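Local coordinates for Thiol:disulfide interchange protein DsbA (Neisseria meningitidis serogroup B, PDB 2ZNM), which probably acts as a disulfide oxidoreductase of the DsbA type, with a thioredoxin fold, exchanging thiols and disulfides in the periplasm, at residues 8-13 against 161-166; 18-23 against 54-59; 25-30 against 58-63. All blocks are in the same frame, centred on the assembly; numbering follows the deposited sequence.

Interaction 1: residues 8-13 against 161-166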
loop_
_atom_site.group_PDB
_atom_site.type_symbol
_atom_site.label_atom_id
_atom_site.label_comp_id
_atom_site.label_asym_id
_atom_site.label_seq_id
_atom_site.Cartn_x
_atom_site.Cartn_y
_atom_site.Cartn_z
ATOM N N ASP A 8 5.358 -14.076 15.704
ATOM C CA ASP A 8 5.844 -12.817 15.123
ATOM C C ASP A 8 5.564 -12.710 13.635
ATOM O O ASP A 8 5.430 -11.606 13.108
ATOM C CB ASP A 8 7.360 -12.688 15.323
ATOM C CG ASP A 8 7.746 -12.509 16.771
ATOM O OD1 ASP A 8 7.359 -11.481 17.366
ATOM O OD2 ASP A 8 8.443 -13.397 17.308
ATOM N N TYR A 9 5.509 -13.858 12.963
ATOM C CA TYR A 9 5.381 -13.911 11.508
ATOM C C TYR A 9 4.749 -15.212 11.010
ATOM O O TYR A 9 4.721 -16.225 11.719
ATOM C CB TYR A 9 6.750 -13.697 10.841
ATOM C CG TYR A 9 7.716 -14.872 10.942
ATOM C CD1 TYR A 9 7.893 -15.745 9.869
ATOM C CD2 TYR A 9 8.467 -15.095 12.098
ATOM C CE1 TYR A 9 8.780 -16.822 9.948
ATOM C CE2 TYR A 9 9.358 -16.172 12.189
ATOM C CZ TYR A 9 9.509 -17.028 11.108
ATOM O OH TYR A 9 10.388 -18.089 11.179
ATOM N N LEU A 10 4.250 -15.168 9.777
ATOM C CA LEU A 10 3.652 -16.328 9.121
ATOM C C LEU A 10 4.268 -16.538 7.740
ATOM O O LEU A 10 4.660 -15.581 7.069
ATOM C CB LEU A 10 2.130 -16.162 8.999
ATOM C CG LEU A 10 1.279 -16.229 10.272
ATOM C CD1 LEU A 10 -0.156 -15.844 9.972
ATOM C CD2 LEU A 10 1.338 -17.613 10.915
ATOM N N VAL A 11 4.349 -17.798 7.331
ATOM C CA VAL A 11 4.890 -18.159 6.028
ATOM C C VAL A 11 3.753 -18.196 5.012
ATOM O O VAL A 11 2.805 -18.965 5.165
ATOM C CB VAL A 11 5.594 -19.545 6.063
ATOM C CG1 VAL A 11 6.398 -19.771 4.788
ATOM C CG2 VAL A 11 6.497 -19.676 7.286
ATOM N N LEU A 12 3.838 -17.355 3.984
ATOM C CA LEU A 12 2.853 -17.386 2.908
ATOM C C LEU A 12 2.943 -18.722 2.186
ATOM O O LEU A 12 4.037 -19.250 1.978
ATOM C CB LEU A 12 3.059 -16.235 1.921
ATOM C CG LEU A 12 2.749 -14.782 2.318
ATOM C CD1 LEU A 12 2.783 -13.921 1.077
ATOM C CD2 LEU A 12 1.404 -14.622 3.015
ATOM N N ASP A 13 1.790 -19.270 1.818
ATOM C CA ASP A 13 1.742 -20.577 1.175
ATOM C C ASP A 13 2.205 -20.475 -0.281
ATOM O O ASP A 13 2.915 -21.350 -0.775
ATOM C CB ASP A 13 0.340 -21.198 1.293
ATOM C CG ASP A 13 0.387 -22.684 1.670
ATOM O OD1 ASP A 13 1.053 -23.040 2.672
ATOM O OD2 ASP A 13 -0.251 -23.501 0.969
ATOM N N ARG A 161 4.681 -12.859 6.350
ATOM C CA ARG A 161 3.606 -11.946 6.717
ATOM C C ARG A 161 3.771 -11.606 8.186
ATOM O O ARG A 161 3.838 -12.502 9.033
ATOM C CB ARG A 161 2.264 -12.640 6.484
ATOM C CG ARG A 161 1.012 -11.812 6.712
ATOM C CD ARG A 161 -0.176 -12.730 6.470
ATOM N NE ARG A 161 -1.375 -12.021 6.038
ATOM C CZ ARG A 161 -2.267 -12.519 5.186
ATOM N NH1 ARG A 161 -2.081 -13.715 4.645
ATOM N NH2 ARG A 161 -3.326 -11.806 4.850
ATOM N N VAL A 162 3.854 -10.315 8.479
ATOM C CA VAL A 162 4.023 -9.854 9.848
ATOM C C VAL A 162 2.786 -10.169 10.688
ATOM O O VAL A 162 1.653 -10.043 10.211
ATOM C CB VAL A 162 4.314 -8.334 9.890
ATOM C CG1 VAL A 162 4.322 -7.817 11.322
ATOM C CG2 VAL A 162 5.638 -8.033 9.205
ATOM N N ILE A 163 3.018 -10.595 11.926
ATOM C CA ILE A 163 1.979 -10.614 12.949
ATOM C C ILE A 163 2.234 -9.444 13.893
ATOM O O ILE A 163 3.285 -9.375 14.524
ATOM C CB ILE A 163 1.965 -11.940 13.758
ATOM C CG1 ILE A 163 1.725 -13.137 12.832
ATOM C CG2 ILE A 163 0.911 -11.874 14.880
ATOM C CD1 ILE A 163 1.759 -14.488 13.529
ATOM N N PHE A 164 1.283 -8.523 13.981
ATOM C CA PHE A 164 1.438 -7.353 14.848
ATOM C C PHE A 164 1.001 -7.680 16.280
ATOM O O PHE A 164 -0.040 -7.219 16.757
ATOM C CB PHE A 164 0.676 -6.147 14.288
ATOM C CG PHE A 164 1.232 -5.617 12.991
ATOM C CD1 PHE A 164 2.314 -4.737 12.985
ATOM C CD2 PHE A 164 0.663 -5.981 11.774
ATOM C CE1 PHE A 164 2.828 -4.240 11.782
ATOM C CE2 PHE A 164 1.168 -5.482 10.565
ATOM C CZ PHE A 164 2.250 -4.615 10.573
ATOM N N ASN A 165 1.815 -8.489 16.952
ATOM C CA ASN A 165 1.511 -8.963 18.302
ATOM C C ASN A 165 1.999 -8.034 19.419
ATOM O O ASN A 165 1.564 -8.154 20.569
ATOM C CB ASN A 165 2.024 -10.404 18.512
ATOM C CG ASN A 165 3.531 -10.551 18.281
ATOM O OD1 ASN A 165 4.102 -9.966 17.357
ATOM N ND2 ASN A 165 4.173 -11.361 19.111
ATOM N N ASN A 166 2.882 -7.102 19.079
ATOM C CA ASN A 166 3.497 -6.253 20.095
ATOM C C ASN A 166 3.384 -4.747 19.821
ATOM O O ASN A 166 4.188 -3.955 20.327
ATOM C CB ASN A 166 4.958 -6.669 20.313
ATOM C CG ASN A 166 5.400 -6.502 21.752
ATOM O OD1 ASN A 166 5.694 -7.484 22.438
ATOM N ND2 ASN A 166 5.440 -5.257 22.222
#

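Interaction 2: residues 18-23 against 54-59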
loop_
_atom_site.group_PDB
_atom_site.type_symbol
_atom_site.label_atom_id
_atom_site.label_comp_id
_atom_site.label_asym_id
_atom_site.label_seq_id
_atom_site.Cartn_x
_atom_site.Cartn_y
_atom_site.Cartn_z
ATOM N N GLN A 18 7.970 -10.231 -6.283
ATOM C CA GLN A 18 8.471 -8.887 -5.995
ATOM C C GLN A 18 8.420 -7.982 -7.225
ATOM O O GLN A 18 8.498 -8.448 -8.361
ATOM C CB GLN A 18 9.899 -8.933 -5.419
ATOM C CG GLN A 18 9.988 -9.515 -4.006
ATOM C CD GLN A 18 11.320 -9.250 -3.319
ATOM O OE1 GLN A 18 11.435 -9.381 -2.105
ATOM N NE2 GLN A 18 12.328 -8.877 -4.093
ATOM N N GLU A 19 8.271 -6.685 -6.969
ATOM C CA GLU A 19 8.353 -5.644 -7.986
ATOM C C GLU A 19 9.752 -5.646 -8.623
ATOM O O GLU A 19 9.890 -5.558 -9.845
ATOM C CB GLU A 19 8.127 -4.303 -7.309
ATOM C CG GLU A 19 7.052 -3.425 -7.893
ATOM C CD GLU A 19 6.662 -2.307 -6.924
ATOM O OE1 GLU A 19 7.544 -1.821 -6.171
ATOM O OE2 GLU A 19 5.474 -1.919 -6.909
ATOM N N GLN A 20 10.776 -5.746 -7.772
ATOM C CA GLN A 20 12.179 -5.735 -8.180
ATOM C C GLN A 20 12.894 -6.936 -7.580
ATOM O O GLN A 20 12.763 -7.196 -6.383
ATOM C CB GLN A 20 12.881 -4.483 -7.642
ATOM C CG GLN A 20 12.222 -3.145 -7.925
ATOM C CD GLN A 20 13.061 -1.987 -7.415
ATOM O OE1 GLN A 20 12.674 -1.277 -6.479
ATOM N NE2 GLN A 20 14.234 -1.803 -8.015
ATOM N N SER A 21 13.667 -7.653 -8.401
ATOM C CA SER A 21 14.531 -8.723 -7.899
ATOM C C SER A 21 15.856 -8.176 -7.374
ATOM O O SER A 21 16.233 -7.039 -7.675
ATOM C CB SER A 21 14.781 -9.776 -8.972
ATOM O OG SER A 21 13.652 -10.616 -9.106
ATOM N N GLY A 22 16.550 -8.978 -6.571
ATOM C CA GLY A 22 17.839 -8.571 -6.006
ATOM C C GLY A 22 17.724 -7.816 -4.691
ATOM O O GLY A 22 18.483 -8.087 -3.758
ATOM N N LYS A 23 16.794 -6.857 -4.634
ATOM C CA LYS A 23 16.437 -6.151 -3.395
ATOM C C LYS A 23 15.363 -6.906 -2.612
ATOM O O LYS A 23 14.733 -7.827 -3.130
ATOM C CB LYS A 23 15.947 -4.728 -3.690
ATOM C CG LYS A 23 17.014 -3.796 -4.242
ATOM C CD LYS A 23 16.389 -2.636 -4.998
ATOM C CE LYS A 23 17.204 -2.286 -6.243
ATOM N NZ LYS A 23 16.769 -0.966 -6.793
ATOM N N ASP A 54 19.346 -2.150 1.311
ATOM C CA ASP A 54 18.954 -3.123 0.275
ATOM C C ASP A 54 17.469 -3.539 0.350
ATOM O O ASP A 54 17.035 -4.494 -0.312
ATOM C CB ASP A 54 19.882 -4.349 0.310
ATOM C CG ASP A 54 20.013 -4.957 1.704
ATOM O OD1 ASP A 54 19.507 -4.362 2.679
ATOM O OD2 ASP A 54 20.622 -6.038 1.826
ATOM N N ALA A 55 16.698 -2.792 1.143
ATOM C CA ALA A 55 15.267 -3.029 1.306
ATOM C C ALA A 55 14.489 -1.886 0.672
ATOM O O ALA A 55 14.954 -0.752 0.679
ATOM C CB ALA A 55 14.919 -3.168 2.781
ATOM N N TYR A 56 13.321 -2.192 0.105
ATOM C CA TYR A 56 12.430 -1.160 -0.474
ATOM C C TYR A 56 10.957 -1.347 -0.099
ATOM O O TYR A 56 10.524 -2.446 0.281
ATOM C CB TYR A 56 12.594 -1.061 -2.009
ATOM C CG TYR A 56 11.987 -2.208 -2.780
ATOM C CD1 TYR A 56 10.689 -2.118 -3.301
ATOM C CD2 TYR A 56 12.706 -3.386 -2.990
ATOM C CE1 TYR A 56 10.120 -3.183 -4.015
ATOM C CE2 TYR A 56 12.151 -4.454 -3.702
ATOM C CZ TYR A 56 10.862 -4.347 -4.210
ATOM O OH TYR A 56 10.321 -5.411 -4.905
ATOM N N LEU A 57 10.204 -0.258 -0.224
ATOM C CA LEU A 57 8.795 -0.189 0.163
ATOM C C LEU A 57 7.869 -0.287 -1.052
ATOM O O LEU A 57 8.078 0.406 -2.049
ATOM C CB LEU A 57 8.528 1.131 0.902
ATOM C CG LEU A 57 8.184 1.248 2.402
ATOM C CD1 LEU A 57 8.290 -0.052 3.211
ATOM C CD2 LEU A 57 8.977 2.375 3.039
ATOM N N ARG A 58 6.854 -1.145 -0.956
ATOM C CA ARG A 58 5.803 -1.252 -1.965
ATOM C C ARG A 58 4.443 -1.170 -1.260
ATOM O O ARG A 58 4.264 -1.734 -0.178
ATOM C CB ARG A 58 5.939 -2.588 -2.730
ATOM C CG ARG A 58 4.810 -2.923 -3.730
ATOM C CD ARG A 58 4.969 -4.345 -4.244
ATOM N NE ARG A 58 3.921 -4.781 -5.170
ATOM C CZ ARG A 58 3.848 -6.013 -5.692
ATOM N NH1 ARG A 58 4.744 -6.939 -5.362
ATOM N NH2 ARG A 58 2.871 -6.334 -6.533
ATOM N N THR A 59 3.489 -0.470 -1.865
ATOM C CA THR A 59 2.134 -0.424 -1.327
ATOM C C THR A 59 1.089 -0.863 -2.348
ATOM O O THR A 59 1.234 -0.600 -3.543
ATOM C CB THR A 59 1.760 0.982 -0.783
ATOM O OG1 THR A 59 1.735 1.932 -1.862
ATOM C CG2 THR A 59 2.760 1.431 0.273
#

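Interaction 3: residues 25-30 against 58-63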
loop_
_atom_site.group_PDB
_atom_site.type_symbol
_atom_site.label_atom_id
_atom_site.label_comp_id
_atom_site.label_asym_id
_atom_site.label_seq_id
_atom_site.Cartn_x
_atom_site.Cartn_y
_atom_site.Cartn_z
ATOM N N GLU A 25 11.864 -6.741 -0.839
ATOM C CA GLU A 25 10.613 -5.998 -0.795
ATOM C C GLU A 25 10.011 -5.986 0.595
ATOM O O GLU A 25 10.036 -6.983 1.316
ATOM C CB GLU A 25 9.614 -6.592 -1.779
ATOM C CG GLU A 25 8.274 -5.857 -1.894
ATOM C CD GLU A 25 7.470 -6.377 -3.084
ATOM O OE1 GLU A 25 7.744 -5.933 -4.225
ATOM O OE2 GLU A 25 6.587 -7.246 -2.878
ATOM N N VAL A 26 9.491 -4.825 0.966
ATOM C CA VAL A 26 8.597 -4.706 2.108
ATOM C C VAL A 26 7.283 -4.168 1.546
ATOM O O VAL A 26 7.174 -3.004 1.157
ATOM C CB VAL A 26 9.187 -3.811 3.212
ATOM C CG1 VAL A 26 8.219 -3.699 4.392
ATOM C CG2 VAL A 26 10.508 -4.368 3.673
ATOM N N LEU A 27 6.309 -5.057 1.442
ATOM C CA LEU A 27 5.045 -4.726 0.822
ATOM C C LEU A 27 3.989 -4.484 1.887
ATOM O O LEU A 27 3.787 -5.320 2.789
ATOM C CB LEU A 27 4.629 -5.838 -0.144
ATOM C CG LEU A 27 3.183 -6.070 -0.597
ATOM C CD1 LEU A 27 2.670 -4.939 -1.458
ATOM C CD2 LEU A 27 3.124 -7.407 -1.351
ATOM N N GLU A 28 3.340 -3.326 1.786
ATOM C CA GLU A 28 2.192 -2.989 2.643
ATOM C C GLU A 28 0.874 -2.958 1.867
ATOM O O GLU A 28 0.733 -2.189 0.922
ATOM C CB GLU A 28 2.411 -1.638 3.334
ATOM C CG GLU A 28 1.518 -1.425 4.541
ATOM C CD GLU A 28 1.234 0.049 4.835
ATOM O OE1 GLU A 28 0.965 0.824 3.889
ATOM O OE2 GLU A 28 1.263 0.430 6.023
ATOM N N PHE A 29 -0.080 -3.796 2.264
ATOM C CA PHE A 29 -1.488 -3.620 1.830
ATOM C C PHE A 29 -2.204 -2.653 2.762
ATOM O O PHE A 29 -2.147 -2.806 3.984
ATOM C CB PHE A 29 -2.249 -4.949 1.777
ATOM C CG PHE A 29 -1.730 -5.905 0.737
ATOM C CD1 PHE A 29 -0.732 -6.814 1.052
ATOM C CD2 PHE A 29 -2.235 -5.885 -0.561
ATOM C CE1 PHE A 29 -0.252 -7.688 0.088
ATOM C CE2 PHE A 29 -1.758 -6.747 -1.521
ATOM C CZ PHE A 29 -0.775 -7.654 -1.204
ATOM N N PHE A 30 -2.880 -1.665 2.172
ATOM C CA PHE A 30 -3.498 -0.576 2.920
ATOM C C PHE A 30 -4.868 -0.203 2.332
ATOM O O PHE A 30 -5.269 -0.696 1.271
ATOM C CB PHE A 30 -2.585 0.659 2.881
ATOM C CG PHE A 30 -2.697 1.458 1.605
ATOM C CD1 PHE A 30 -2.079 1.033 0.450
ATOM C CD2 PHE A 30 -3.448 2.636 1.563
ATOM C CE1 PHE A 30 -2.196 1.747 -0.722
ATOM C CE2 PHE A 30 -3.568 3.354 0.396
ATOM C CZ PHE A 30 -2.934 2.907 -0.752
ATOM N N ARG A 58 6.854 -1.145 -0.956
ATOM C CA ARG A 58 5.803 -1.252 -1.965
ATOM C C ARG A 58 4.443 -1.170 -1.260
ATOM O O ARG A 58 4.264 -1.734 -0.178
ATOM C CB ARG A 58 5.939 -2.588 -2.730
ATOM C CG ARG A 58 4.810 -2.923 -3.730
ATOM C CD ARG A 58 4.969 -4.345 -4.244
ATOM N NE ARG A 58 3.921 -4.781 -5.170
ATOM C CZ ARG A 58 3.848 -6.013 -5.692
ATOM N NH1 ARG A 58 4.744 -6.939 -5.362
ATOM N NH2 ARG A 58 2.871 -6.334 -6.533
ATOM N N THR A 59 3.489 -0.470 -1.865
ATOM C CA THR A 59 2.134 -0.424 -1.327
ATOM C C THR A 59 1.089 -0.863 -2.348
ATOM O O THR A 59 1.234 -0.600 -3.543
ATOM C CB THR A 59 1.760 0.982 -0.783
ATOM O OG1 THR A 59 1.735 1.932 -1.862
ATOM C CG2 THR A 59 2.760 1.431 0.273
ATOM N N GLU A 60 0.042 -1.540 -1.866
ATOM C CA GLU A 60 -1.111 -1.909 -2.693
ATOM C C GLU A 60 -2.405 -1.599 -1.945
ATOM O O GLU A 60 -2.543 -1.920 -0.753
ATOM C CB GLU A 60 -1.067 -3.385 -3.064
ATOM C CG GLU A 60 0.244 -3.851 -3.720
ATOM C CD GLU A 60 0.407 -3.417 -5.174
ATOM O OE1 GLU A 60 1.538 -3.464 -5.687
ATOM O OE2 GLU A 60 -0.582 -3.046 -5.823
ATOM N N HIS A 61 -3.343 -0.945 -2.620
ATOM C CA HIS A 61 -4.676 -0.782 -2.039
ATOM C C HIS A 61 -5.467 -2.096 -2.097
ATOM O O HIS A 61 -5.608 -2.731 -3.137
ATOM C CB HIS A 61 -5.460 0.360 -2.679
ATOM C CG HIS A 61 -6.589 0.851 -1.831
ATOM N ND1 HIS A 61 -6.623 2.125 -1.298
ATOM C CD2 HIS A 61 -7.710 0.231 -1.395
ATOM C CE1 HIS A 61 -7.726 2.270 -0.585
ATOM N NE2 HIS A 61 -8.394 1.132 -0.617
ATOM N N VAL A 62 -5.970 -2.475 -0.940
ATOM C CA VAL A 62 -6.746 -3.680 -0.713
ATOM C C VAL A 62 -8.113 -3.528 -1.421
ATOM O O VAL A 62 -8.658 -2.445 -1.462
ATOM C CB VAL A 62 -6.844 -3.824 0.839
ATOM C CG1 VAL A 62 -8.145 -3.286 1.405
ATOM C CG2 VAL A 62 -6.507 -5.186 1.302
ATOM N N VAL A 63 -8.625 -4.583 -2.048
ATOM C CA VAL A 63 -9.960 -4.528 -2.679
ATOM C C VAL A 63 -10.856 -5.610 -2.075
ATOM O O VAL A 63 -10.758 -6.775 -2.462
ATOM C CB VAL A 63 -9.910 -4.719 -4.222
ATOM C CG1 VAL A 63 -11.319 -4.603 -4.828
ATOM C CG2 VAL A 63 -8.950 -3.736 -4.875
#

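Interaction 1: residues 8-13 against 161-166
Arg161 O is gripped twice by segment 8-13. Leu10 N donates to Arg161 O at 2.8 Å. Tyr9 CA makes a C-H...O contact with Arg161 O at 3.2 Å. The return bond runs from Arg161 N to Leu10 O and is nearly straight, at 172°. Leu10 and Arg161 are thus an antiparallel hydrogen-bonded pair, and Tyr9 and Val162 form the adjoining non-hydrogen-bonded pair. A third bond, from Ile163 N to Asp8 O at 2.9 Å, joins two loop residues just past the strands.

Ile163 carries much of the apolar contact. Its CB sits close to Asp8 O. Its CG1 branch is anti to the carbonyl carbon (chi1 -60°), which carries CD1 across the neighbouring backbone. Ile163 CD1 ends 3.7 Å from Leu10 CG and also touches Tyr9 N. Arg161 leaves the sheet on the same face as Leu10, with its chain extended from CG to NE. Leu12 meets it at about a right angle. Leu12 CD2 lies 4.0 Å from Arg161 NH1 and also touches Arg161 CB. The guanidinium finds its polar partners elsewhere: NH2 bonds Arg147 O, and NH1 makes a weak bond to Tyr146 O. Asp8 and Asn165 come near each other, but Asp8 OD2 is bonded to Thr4 N.

Strand 9-11 is an outermost strand of the mixed sheet, and strand 160-162 lies between it and strand 153-156. Val162 passes the pairing on through a backbone bond to Val154. On the face that holds Tyr9 and Val162, helix 167-185 packs against the sheet: Tyr9 touches Leu178 and Lys181, and Val162 touches Ile175.

Interaction 2: residues 18-23 against 54-59
Tyr56 reaches from its strand into the curve of loop 18-23. CB starts it toward the loop, and CG sits between the backbone N and the carbonyl carbon (chi1 73°), which stands the ring up off the strand. The end of the Gln20 side chain comes over one ring face, above its centre. Tyr56 CD2 meets Lys23 CB at 3.6 Å, near the ring plane. On the other side CE1 touches the Glu19 side chain, whose carboxylate is turned 22° from the ring plane. At the tip, Gln20 N donates to Tyr56 OH at 2.9 Å with an N-H...O angle of 162°. Gln18 CB packs beside the same hydroxyl, and Glu25 OE1 makes a weak bond to it.

Glu19 also reaches Arg58. Glu19 OE2 lies 3.4 Å from Arg58 CG and 3.7 Å from Arg58 NE. This long ion pair acts through charge alone, because no N-H points at the oxygen. It is secondary, since Arg58 NE is held by Glu60 OE1 in a salt bridge. The loop is braced by Gln18 NE2, which bonds Lys23 O at 2.8 Å.

The arrangement belongs to the thioredoxin fold: the loop leading into strand 24-30 folds over the outermost strand 55-61.

Interaction 3: residues 25-30 against 58-63
Backbone bonds hold strands 25-30 and 58-61 side by side in parallel. Val26 O accepts from Arg58 N, and Arg58 O then accepts from Glu28 N at 2.7 Å. Glu28 O, Glu60 O and Phe30 O continue the series, taking Glu60 N, Phe30 N and Val62 N. Most of these oxygens also meet a CA-H of the partner strand, as Glu60 O does with Phe29 CA at 3.3 Å. The last bond carries the pairing one residue past the strand end.

Charged groups meet at the start of the pairing. Arg58 is extended, and its NH1 forms a salt bridge with Glu25 OE2 at 3.1 Å, on the syn side of that oxygen. Arg58 NE bonds Glu60 OE1 at 2.8 Å, in the guanidinium plane and on the anti lone pair. The arginine is thus held between two carboxylates, which probably favours its charged form. Pro17 O takes NH1 as well, and Glu25 OE1 accepts from Glu19 N.

Apolar contacts fill the same face. Leu27 CD1 touches Glu60 CG at 3.5 Å, while Leu27 CD2 lies over the guanidinium. Phe29 CD2 meets Glu60 CB at 3.7 Å.

Aromatic contact dominates the end of the other face. Phe30 has a chi1 of 81°, which leans its ring toward the neighbouring strand. The edge of the His61 ring points at its face, with planes 65° apart. Phe30 CE1 also reaches Thr59 CB.

Helix 42-50 connects the two strands in a beta-alpha-beta unit and packs on the Thr59 face, where Thr59 touches Leu44. On the same face, helix 69-81 meets Phe30 and His61 through Ala75. Helix 130-145 lies against the opposite face, touching Arg58 and Glu60, and strand 153-156 borders strand 24-30.

From the N terminus, strand 9-11 pairs with strand 160-162, far along the chain, so interaction 1 closes a long loop around nearly the whole chain. The other two contacts fall within it. Interaction 2 brings the loop at 18-23 onto strand 55-61. Interaction 3 begins later, at 25-30, and ends on the same strand but a few residues further on, so the two overlap at their second segments rather than nest. Interactions 2 and 3 share Arg58 and Thr59 and touch directly. Interaction 1 lies at the far edge of the same sheet, its centre about 15 Å from that of interaction 3. Together they tie both outermost strands into the thioredoxin fold.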